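Long-range contacts in UPF0249 protein EF_3048 (Enterococcus faecalis, PDB 2I5I), which probably removes acetyl groups from acetylated carbohydrates in a magnesium-dependent hydrolysis, a step in the breakdown of oligosaccharides: residues 35-40 and 62-67; 67-72 and 128-133; 73-78 and 107-112. All coordinates share one frame; numbering follows the deposited sequence.

Contact 1: 35-40 and 62-67; sequences STTALP and GVHLTL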
loop_
_atom_site.group_PDB
_atom_site.type_symbol
_atom_site.label_atom_id
_atom_site.label_comp_id
_atom_site.label_asym_id
_atom_site.label_seq_id
_atom_site.Cartn_x
_atom_site.Cartn_y
_atom_site.Cartn_z
ATOM N N SER A 35 -21.768 -5.708 0.100
ATOM C CA SER A 35 -21.788 -5.041 -1.185
ATOM C C SER A 35 -22.238 -3.597 -1.060
ATOM O O SER A 35 -22.897 -3.253 -0.066
ATOM C CB SER A 35 -22.759 -5.832 -2.072
ATOM O OG SER A 35 -22.897 -5.244 -3.348
ATOM N N THR A 36 -21.914 -2.793 -2.051
ATOM C CA THR A 36 -22.436 -1.439 -2.175
ATOM C C THR A 36 -22.620 -1.101 -3.644
ATOM O O THR A 36 -22.025 -1.737 -4.527
ATOM C CB THR A 36 -21.507 -0.434 -1.477
ATOM O OG1 THR A 36 -22.089 0.874 -1.344
ATOM C CG2 THR A 36 -20.229 -0.290 -2.305
ATOM N N THR A 37 -23.425 -0.077 -3.888
ATOM C CA THR A 37 -23.543 0.444 -5.260
ATOM C C THR A 37 -23.266 1.947 -5.242
ATOM O O THR A 37 -23.810 2.597 -4.342
ATOM C CB THR A 37 -24.907 0.159 -5.893
ATOM O OG1 THR A 37 -25.968 0.492 -5.001
ATOM C CG2 THR A 37 -24.975 -1.336 -6.206
ATOM N N ALA A 38 -22.442 2.366 -6.177
ATOM C CA ALA A 38 -21.826 3.680 -6.223
ATOM C C ALA A 38 -22.357 4.606 -7.299
ATOM O O ALA A 38 -22.654 4.155 -8.409
ATOM C CB ALA A 38 -20.321 3.466 -6.451
ATOM N N LEU A 39 -22.435 5.897 -6.974
ATOM C CA LEU A 39 -22.897 6.925 -7.897
ATOM C C LEU A 39 -21.779 7.580 -8.686
ATOM O O LEU A 39 -21.109 8.504 -8.203
ATOM C CB LEU A 39 -23.663 7.985 -7.115
ATOM C CG LEU A 39 -24.904 7.572 -6.325
ATOM C CD1 LEU A 39 -25.083 8.473 -5.115
ATOM C CD2 LEU A 39 -26.147 7.619 -7.233
ATOM N N PRO A 40 -21.542 7.213 -9.940
ATOM C CA PRO A 40 -20.596 7.951 -10.766
ATOM C C PRO A 40 -20.965 9.406 -11.042
ATOM O O PRO A 40 -20.131 10.225 -11.447
ATOM C CB PRO A 40 -20.600 7.203 -12.118
ATOM C CG PRO A 40 -21.707 6.224 -12.037
ATOM C CD PRO A 40 -22.169 6.073 -10.635
ATOM N N GLY A 62 -21.075 -2.312 -7.121
ATOM C CA GLY A 62 -21.864 -2.211 -8.341
ATOM C C GLY A 62 -22.150 -0.758 -8.666
ATOM O O GLY A 62 -21.755 0.176 -7.948
ATOM N N VAL A 63 -22.869 -0.540 -9.775
ATOM C CA VAL A 63 -23.127 0.826 -10.233
ATOM C C VAL A 63 -24.567 1.232 -9.914
ATOM O O VAL A 63 -25.529 0.530 -10.247
ATOM C CB VAL A 63 -22.805 0.997 -11.728
ATOM C CG1 VAL A 63 -23.572 0.001 -12.602
ATOM C CG2 VAL A 63 -23.078 2.415 -12.209
ATOM N N HIS A 64 -24.700 2.370 -9.238
ATOM C CA HIS A 64 -25.934 2.988 -8.818
ATOM C C HIS A 64 -26.403 3.998 -9.867
ATOM O O HIS A 64 -26.028 5.170 -9.869
ATOM C CB HIS A 64 -25.737 3.694 -7.478
ATOM C CG HIS A 64 -26.926 3.708 -6.571
ATOM N ND1 HIS A 64 -27.767 2.640 -6.412
ATOM C CD2 HIS A 64 -27.416 4.662 -5.750
ATOM C CE1 HIS A 64 -28.723 2.917 -5.551
ATOM N NE2 HIS A 64 -28.534 4.156 -5.127
ATOM N N LEU A 65 -27.221 3.538 -10.828
ATOM C CA LEU A 65 -27.709 4.464 -11.851
ATOM C C LEU A 65 -28.727 5.436 -11.269
ATOM O O LEU A 65 -29.390 5.086 -10.295
ATOM C CB LEU A 65 -28.351 3.689 -13.003
ATOM C CG LEU A 65 -27.473 2.673 -13.737
ATOM C CD1 LEU A 65 -28.400 1.865 -14.650
ATOM C CD2 LEU A 65 -26.354 3.318 -14.521
ATOM N N THR A 66 -28.864 6.630 -11.844
ATOM C CA THR A 66 -29.814 7.619 -11.393
ATOM C C THR A 66 -30.372 8.504 -12.510
ATOM O O THR A 66 -29.753 8.758 -13.548
ATOM C CB THR A 66 -29.184 8.547 -10.311
ATOM O OG1 THR A 66 -30.202 9.379 -9.749
ATOM C CG2 THR A 66 -28.128 9.417 -10.940
ATOM N N LEU A 67 -31.590 8.954 -12.247
ATOM C CA LEU A 67 -32.273 9.967 -13.011
ATOM C C LEU A 67 -32.777 11.096 -12.116
ATOM O O LEU A 67 -33.382 12.040 -12.608
ATOM C CB LEU A 67 -33.481 9.376 -13.756
ATOM C CG LEU A 67 -33.145 8.418 -14.899
ATOM C CD1 LEU A 67 -34.410 7.805 -15.490
ATOM C CD2 LEU A 67 -32.346 9.111 -15.988
#
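H64 reaches across to segment 35-40 and sets its imidazole between T37 and L39. The T37 side chain stands roughly perpendicular to that of H64. Its OG1 lies 3.1 Å from H64 ND1, oblique to the ring. T37 OG1 is placed between the backbone N and the carbonyl carbon (chi1 47°). This leaves CG2 beside the backbone N, packed over the backbone of G62, 3.8 Å from G62 C. The main polar partner of both T37 OG1 and H64 ND1 is the carboxylate of D128, on the next strand: OD2 bonds the threonine and OD1 the histidine. This shared acid probably fixes the rotation of the imidazole. H64 may also belong to an empty metal site with D13 and H130, whose donor atoms appear to face one point; of the three, H130 is the predicted magnesium ligand. L39 runs alongside H64. It meets the ring at its edge, with L39 CD2 3.5 Å from H64 CD2. On the face of the sheet that carries A38 and V63, the V63 side chain meets the ring of P40, which follows strand 35-38, with P40 CG 4.1 Å from V63 CG2.

Three backbone bonds hold the strands in parallel register. G62 N donates to T36 O at 2.8 Å. A38 N donates to G62 O. H64 N donates to A38 O at 2.8 Å. The short strand segments are twisted by 44°.

Strand 35-38, helix 45-55 and strand 60-65 form a beta-alpha-beta unit of the parallel sheet. Strand 6-11 pairs with the far side of 35-38, and strand 127-129 with that of 60-65. Helix 103-117 covers V63 and L65 through F117 and Q113.

Contact 2: 67-72 and 128-133; sequences LTLNQA and DSHHNV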
loop_
_atom_site.group_PDB
_atom_site.type_symbol
_atom_site.label_atom_id
_atom_site.label_comp_id
_atom_site.label_asym_id
_atom_site.label_seq_id
_atom_site.Cartn_x
_atom_site.Cartn_y
_atom_site.Cartn_z
ATOM N N LEU A 67 -31.590 8.954 -12.247
ATOM C CA LEU A 67 -32.273 9.967 -13.011
ATOM C C LEU A 67 -32.777 11.096 -12.116
ATOM O O LEU A 67 -33.382 12.040 -12.608
ATOM C CB LEU A 67 -33.481 9.376 -13.756
ATOM C CG LEU A 67 -33.145 8.418 -14.899
ATOM C CD1 LEU A 67 -34.410 7.805 -15.490
ATOM C CD2 LEU A 67 -32.346 9.111 -15.988
ATOM N N THR A 68 -32.539 11.004 -10.803
ATOM C CA THR A 68 -33.245 11.873 -9.865
ATOM C C THR A 68 -32.354 12.361 -8.728
ATOM O O THR A 68 -32.851 12.860 -7.721
ATOM C CB THR A 68 -34.441 11.112 -9.237
ATOM O OG1 THR A 68 -33.921 10.002 -8.492
ATOM C CG2 THR A 68 -35.371 10.510 -10.274
ATOM N N LEU A 69 -31.037 12.209 -8.852
ATOM C CA LEU A 69 -30.142 12.568 -7.749
ATOM C C LEU A 69 -30.229 14.078 -7.507
ATOM O O LEU A 69 -29.929 14.901 -8.371
ATOM C CB LEU A 69 -28.716 12.136 -7.998
ATOM C CG LEU A 69 -27.642 12.363 -6.936
ATOM C CD1 LEU A 69 -27.860 11.492 -5.713
ATOM C CD2 LEU A 69 -26.255 12.079 -7.505
ATOM N N ASN A 70 -30.658 14.401 -6.294
ATOM C CA ASN A 70 -30.781 15.775 -5.862
ATOM C C ASN A 70 -29.448 16.494 -6.052
ATOM O O ASN A 70 -28.409 15.997 -5.651
ATOM C CB ASN A 70 -31.282 15.810 -4.420
ATOM C CG ASN A 70 -31.545 17.198 -3.891
ATOM O OD1 ASN A 70 -30.967 17.504 -2.848
ATOM N ND2 ASN A 70 -32.363 18.032 -4.517
ATOM N N GLN A 71 -29.511 17.639 -6.700
ATOM C CA GLN A 71 -28.470 18.630 -6.854
ATOM C C GLN A 71 -27.321 18.152 -7.720
ATOM O O GLN A 71 -26.191 18.640 -7.661
ATOM C CB GLN A 71 -27.965 19.061 -5.472
ATOM C CG GLN A 71 -29.019 19.896 -4.727
ATOM C CD GLN A 71 -28.566 20.114 -3.288
ATOM O OE1 GLN A 71 -29.277 19.723 -2.353
ATOM N NE2 GLN A 71 -27.382 20.674 -3.157
ATOM N N ALA A 72 -27.629 17.181 -8.581
ATOM C CA ALA A 72 -26.612 16.706 -9.509
ATOM C C ALA A 72 -27.131 16.808 -10.945
ATOM O O ALA A 72 -28.331 16.970 -11.177
ATOM C CB ALA A 72 -26.235 15.280 -9.189
ATOM N N ASP A 128 -27.954 -1.347 -10.133
ATOM C CA ASP A 128 -29.181 -1.041 -9.411
ATOM C C ASP A 128 -29.464 0.435 -9.653
ATOM O O ASP A 128 -28.751 1.023 -10.475
ATOM C CB ASP A 128 -29.084 -1.419 -7.953
ATOM C CG ASP A 128 -28.216 -0.506 -7.099
ATOM O OD1 ASP A 128 -27.559 0.401 -7.634
ATOM O OD2 ASP A 128 -28.206 -0.734 -5.868
ATOM N N SER A 129 -30.424 1.045 -8.955
ATOM C CA SER A 129 -30.676 2.450 -9.215
ATOM C C SER A 129 -31.155 3.199 -7.974
ATOM O O SER A 129 -31.896 2.656 -7.133
ATOM C CB SER A 129 -31.793 2.617 -10.282
ATOM O OG SER A 129 -32.921 2.248 -9.487
ATOM N N HIS A 130 -30.720 4.449 -7.943
ATOM C CA HIS A 130 -31.124 5.441 -6.962
ATOM C C HIS A 130 -32.627 5.646 -7.042
ATOM O O HIS A 130 -33.137 5.780 -8.162
ATOM C CB HIS A 130 -30.407 6.752 -7.245
ATOM C CG HIS A 130 -30.624 7.835 -6.241
ATOM N ND1 HIS A 130 -30.223 7.727 -4.929
ATOM C CD2 HIS A 130 -31.190 9.058 -6.364
ATOM C CE1 HIS A 130 -30.541 8.838 -4.276
ATOM N NE2 HIS A 130 -31.130 9.663 -5.126
ATOM N N HIS A 131 -33.298 5.638 -5.908
ATOM C CA HIS A 131 -34.744 5.799 -5.857
ATOM C C HIS A 131 -35.471 4.669 -6.585
ATOM O O HIS A 131 -36.649 4.845 -6.924
ATOM C CB HIS A 131 -35.140 7.144 -6.477
ATOM C CG HIS A 131 -34.709 8.307 -5.620
ATOM N ND1 HIS A 131 -34.819 9.612 -6.037
ATOM C CD2 HIS A 131 -34.160 8.357 -4.379
ATOM C CE1 HIS A 131 -34.363 10.416 -5.092
ATOM N NE2 HIS A 131 -33.955 9.685 -4.061
ATOM N N ASN A 132 -34.770 3.563 -6.818
ATOM C CA ASN A 132 -35.324 2.430 -7.556
ATOM C C ASN A 132 -36.047 2.867 -8.827
ATOM O O ASN A 132 -37.132 2.334 -9.112
ATOM C CB ASN A 132 -36.296 1.614 -6.702
ATOM C CG ASN A 132 -36.432 0.184 -7.201
ATOM O OD1 ASN A 132 -35.488 -0.384 -7.743
ATOM N ND2 ASN A 132 -37.613 -0.388 -7.010
ATOM N N VAL A 133 -35.478 3.806 -9.581
ATOM C CA VAL A 133 -36.144 4.299 -10.782
ATOM C C VAL A 133 -36.253 3.297 -11.931
ATOM O O VAL A 133 -37.155 3.497 -12.767
ATOM C CB VAL A 133 -35.472 5.606 -11.286
ATOM C CG1 VAL A 133 -35.773 6.722 -10.277
ATOM C CG2 VAL A 133 -33.989 5.455 -11.541
HETATM O O HOH W 1 -32.572 7.966 -9.756
HETATM O O HOH W 2 -31.062 12.038 -4.096
#
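T68 OG1 is approached by H131 ND1 and by a bridging water. The two residues lie in loops that follow neighbouring parallel strands, 60-65 and 127-129, of this YdjC-family protein. The loops leave the C-terminal ends of the strands, where active-site residues of such alpha/beta folds typically lie, and H130 is the predicted magnesium ligand. The N-H of H131 ND1 gives a short but weak bond to T68 OG1, 2.6 Å long and bent to 118° at the hydrogen. The water lies 2.8 Å from T68 OG1, accepts from L67 N and donates to H130 O. It thus ties the two loops together.

With chi1 at 63°, T68 turns its hydroxyl to H131 and its methyl to V133. T68 CG2 meets V133 CG1 at 3.8 Å. Helix 94-97 covers this side through F97, which touches L67, T68 and V133.

The H130 ring is layered between two groups. H131 CD2 lies over one face, offset toward the rim. L69 CD1 lies over the opposite face in a CH-pi contact, 4.1 Å from the ring centroid and 23° off its normal. This packing probably limits rotation of the imidazole. L69 also begins a type II turn that ends at A72, closed by A72 N to L69 O.

A second water links the loops nearer this turn. It accepts from N70 N and lies 2.6 Å from H130 NE2.

Contact 3: 73-78 and 107-112; sequences KPILPR and YNEWDA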
loop_
_atom_site.group_PDB
_atom_site.type_symbol
_atom_site.label_atom_id
_atom_site.label_comp_id
_atom_site.label_asym_id
_atom_site.label_seq_id
_atom_site.Cartn_x
_atom_site.Cartn_y
_atom_site.Cartn_z
ATOM N N LYS A 73 -26.202 16.719 -11.860
ATOM C CA LYS A 73 -26.453 16.779 -13.287
ATOM C C LYS A 73 -26.126 15.421 -13.906
ATOM O O LYS A 73 -25.326 14.658 -13.380
ATOM C CB LYS A 73 -25.582 17.841 -13.942
ATOM C CG LYS A 73 -25.693 19.234 -13.346
ATOM C CD LYS A 73 -24.903 20.249 -14.153
ATOM C CE LYS A 73 -25.483 21.638 -13.984
ATOM N NZ LYS A 73 -24.808 22.651 -14.820
ATOM N N PRO A 74 -26.712 15.108 -15.052
ATOM C CA PRO A 74 -26.278 13.905 -15.768
ATOM C C PRO A 74 -24.837 14.012 -16.233
ATOM O O PRO A 74 -24.248 15.086 -16.332
ATOM C CB PRO A 74 -27.203 13.841 -16.981
ATOM C CG PRO A 74 -28.082 15.033 -16.937
ATOM C CD PRO A 74 -27.784 15.841 -15.718
ATOM N N ILE A 75 -24.278 12.852 -16.567
ATOM C CA ILE A 75 -22.969 12.740 -17.193
ATOM C C ILE A 75 -22.913 13.431 -18.547
ATOM O O ILE A 75 -21.995 14.174 -18.912
ATOM C CB ILE A 75 -22.604 11.253 -17.352
ATOM C CG1 ILE A 75 -22.545 10.457 -16.028
ATOM C CG2 ILE A 75 -21.303 11.090 -18.095
ATOM C CD1 ILE A 75 -21.497 11.083 -15.115
ATOM N N LEU A 76 -23.936 13.192 -19.388
ATOM C CA LEU A 76 -23.970 13.759 -20.723
ATOM C C LEU A 76 -24.438 15.212 -20.700
ATOM O O LEU A 76 -25.241 15.590 -19.849
ATOM C CB LEU A 76 -24.892 12.925 -21.625
ATOM C CG LEU A 76 -24.447 11.477 -21.863
ATOM C CD1 LEU A 76 -25.503 10.698 -22.636
ATOM C CD2 LEU A 76 -23.110 11.450 -22.591
ATOM N N PRO A 77 -23.918 16.016 -21.613
ATOM C CA PRO A 77 -24.323 17.443 -21.627
ATOM C C PRO A 77 -25.830 17.524 -21.859
ATOM O O PRO A 77 -26.453 16.661 -22.477
ATOM C CB PRO A 77 -23.533 18.047 -22.770
ATOM C CG PRO A 77 -22.504 17.051 -23.171
ATOM C CD PRO A 77 -22.941 15.714 -22.667
ATOM N N ARG A 78 -26.401 18.569 -21.300
ATOM C CA ARG A 78 -27.837 18.779 -21.294
ATOM C C ARG A 78 -28.416 18.727 -22.703
ATOM O O ARG A 78 -29.516 18.234 -22.930
ATOM C CB ARG A 78 -28.203 20.122 -20.651
ATOM C CG ARG A 78 -27.449 21.345 -21.117
ATOM C CD ARG A 78 -27.799 22.588 -20.307
ATOM N NE ARG A 78 -29.235 22.818 -20.191
ATOM C CZ ARG A 78 -29.800 23.630 -19.304
ATOM N NH1 ARG A 78 -29.052 24.307 -18.440
ATOM N NH2 ARG A 78 -31.118 23.776 -19.267
ATOM N N TYR A 107 -31.488 5.706 -21.805
ATOM C CA TYR A 107 -30.516 4.709 -22.245
ATOM C C TYR A 107 -29.100 5.284 -22.378
ATOM O O TYR A 107 -28.182 4.781 -21.842
ATOM C CB TYR A 107 -30.930 4.057 -23.569
ATOM C CG TYR A 107 -30.035 2.932 -24.046
ATOM C CD1 TYR A 107 -28.957 3.177 -24.832
ATOM C CD2 TYR A 107 -30.306 1.633 -23.729
ATOM C CE1 TYR A 107 -28.151 2.174 -25.252
ATOM C CE2 TYR A 107 -29.533 0.630 -24.157
ATOM C CZ TYR A 107 -28.444 0.893 -24.912
ATOM O OH TYR A 107 -27.671 -0.129 -25.352
ATOM N N ASN A 108 -28.970 6.363 -23.103
ATOM C CA ASN A 108 -27.677 6.977 -23.371
ATOM C C ASN A 108 -27.018 7.456 -22.080
ATOM O O ASN A 108 -25.825 7.273 -21.855
ATOM C CB ASN A 108 -27.805 8.145 -24.347
ATOM C CG ASN A 108 -28.272 7.670 -25.717
ATOM O OD1 ASN A 108 -27.942 6.544 -26.112
ATOM N ND2 ASN A 108 -29.024 8.494 -26.433
ATOM N N GLU A 109 -27.838 8.101 -21.255
ATOM C CA GLU A 109 -27.284 8.617 -19.997
ATOM C C GLU A 109 -26.843 7.473 -19.091
ATOM O O GLU A 109 -25.749 7.518 -18.508
ATOM C CB GLU A 109 -28.305 9.519 -19.297
ATOM C CG GLU A 109 -27.925 9.881 -17.866
ATOM C CD GLU A 109 -26.651 10.683 -17.746
ATOM O OE1 GLU A 109 -26.242 11.326 -18.735
ATOM O OE2 GLU A 109 -26.069 10.714 -16.630
ATOM N N TRP A 110 -27.670 6.434 -18.951
ATOM C CA TRP A 110 -27.252 5.326 -18.075
ATOM C C TRP A 110 -26.042 4.614 -18.642
ATOM O O TRP A 110 -25.129 4.181 -17.925
ATOM C CB TRP A 110 -28.450 4.405 -17.834
ATOM C CG TRP A 110 -29.403 4.940 -16.803
ATOM C CD1 TRP A 110 -29.297 6.071 -16.039
ATOM C CD2 TRP A 110 -30.639 4.318 -16.424
ATOM N NE1 TRP A 110 -30.398 6.177 -15.217
ATOM C CE2 TRP A 110 -31.242 5.120 -15.429
ATOM C CE3 TRP A 110 -31.291 3.161 -16.839
ATOM C CZ2 TRP A 110 -32.467 4.774 -14.860
ATOM C CZ3 TRP A 110 -32.509 2.827 -16.268
ATOM C CH2 TRP A 110 -33.099 3.626 -15.286
ATOM N N ASP A 111 -25.979 4.484 -19.972
ATOM C CA ASP A 111 -24.796 3.902 -20.598
ATOM C C ASP A 111 -23.580 4.748 -20.229
ATOM O O ASP A 111 -22.514 4.255 -19.860
ATOM C CB ASP A 111 -25.010 3.842 -22.102
ATOM C CG ASP A 111 -23.825 3.376 -22.922
ATOM O OD1 ASP A 111 -23.486 2.165 -22.883
ATOM O OD2 ASP A 111 -23.227 4.211 -23.622
ATOM N N ALA A 112 -23.726 6.056 -20.323
ATOM C CA ALA A 112 -22.683 6.996 -19.925
ATOM C C ALA A 112 -22.299 6.815 -18.456
ATOM O O ALA A 112 -21.126 6.926 -18.100
ATOM C CB ALA A 112 -23.181 8.408 -20.178
#
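The carboxylate of E109 grips two successive backbone N-H groups of the loop. I75 N donates to E109 OE2 at 2.8 Å, and L76 N donates to E109 OE1 at 3.0 Å. The second bond is nearly straight, 172° at the hydrogen. Each oxygen uses its syn lone pair, so the two donors enter on the inner side of the carboxylate. E109 CG is anti to the backbone N (chi1 169°), and a bend at chi2 brings the acid to the loop. Q113, one turn further along helix 103-117, also bonds OE2 through NE2.

P74 CB packs against the acid, 3.2 Å from E109 OE1. Beyond it, A112 CB meets the side chains of I75 and L76: L76 CG at 3.7 Å and I75 CG2 at 3.9 Å. L76 CD1 extends to N108 and touches its CB and backbone O. L254 of the second subunit packs on I75 and A112, so the edge of this contact joins the subunit interface.

The paired bonds pin a loop without regular structure to the helix by its main chain. The two N-H groups and the Q113 amide would probably favour a charged carboxylate.

How the contacts relate
The three contacts follow the chain outward from the core. Contact 1 lies about 6 Å from the chain centre, contact 2 about 10 Å and contact 3 about 18 Å, measured between centres. Contacts 1 and 2 are about 9 Å apart, share L67 and reach neighbouring strands of one parallel sheet. Contact 1 closes before the other two open. Contact 3 is nested in the loop closed by contact 2. W110 of helix 103-117 connects it to both, packing on L67 and V133 and making a weak hydrogen bond to T66 O. Contacts 1 and 2 hold H64 and H130, both near the predicted metal site, while contact 3 anchors the outer loop near the second subunit.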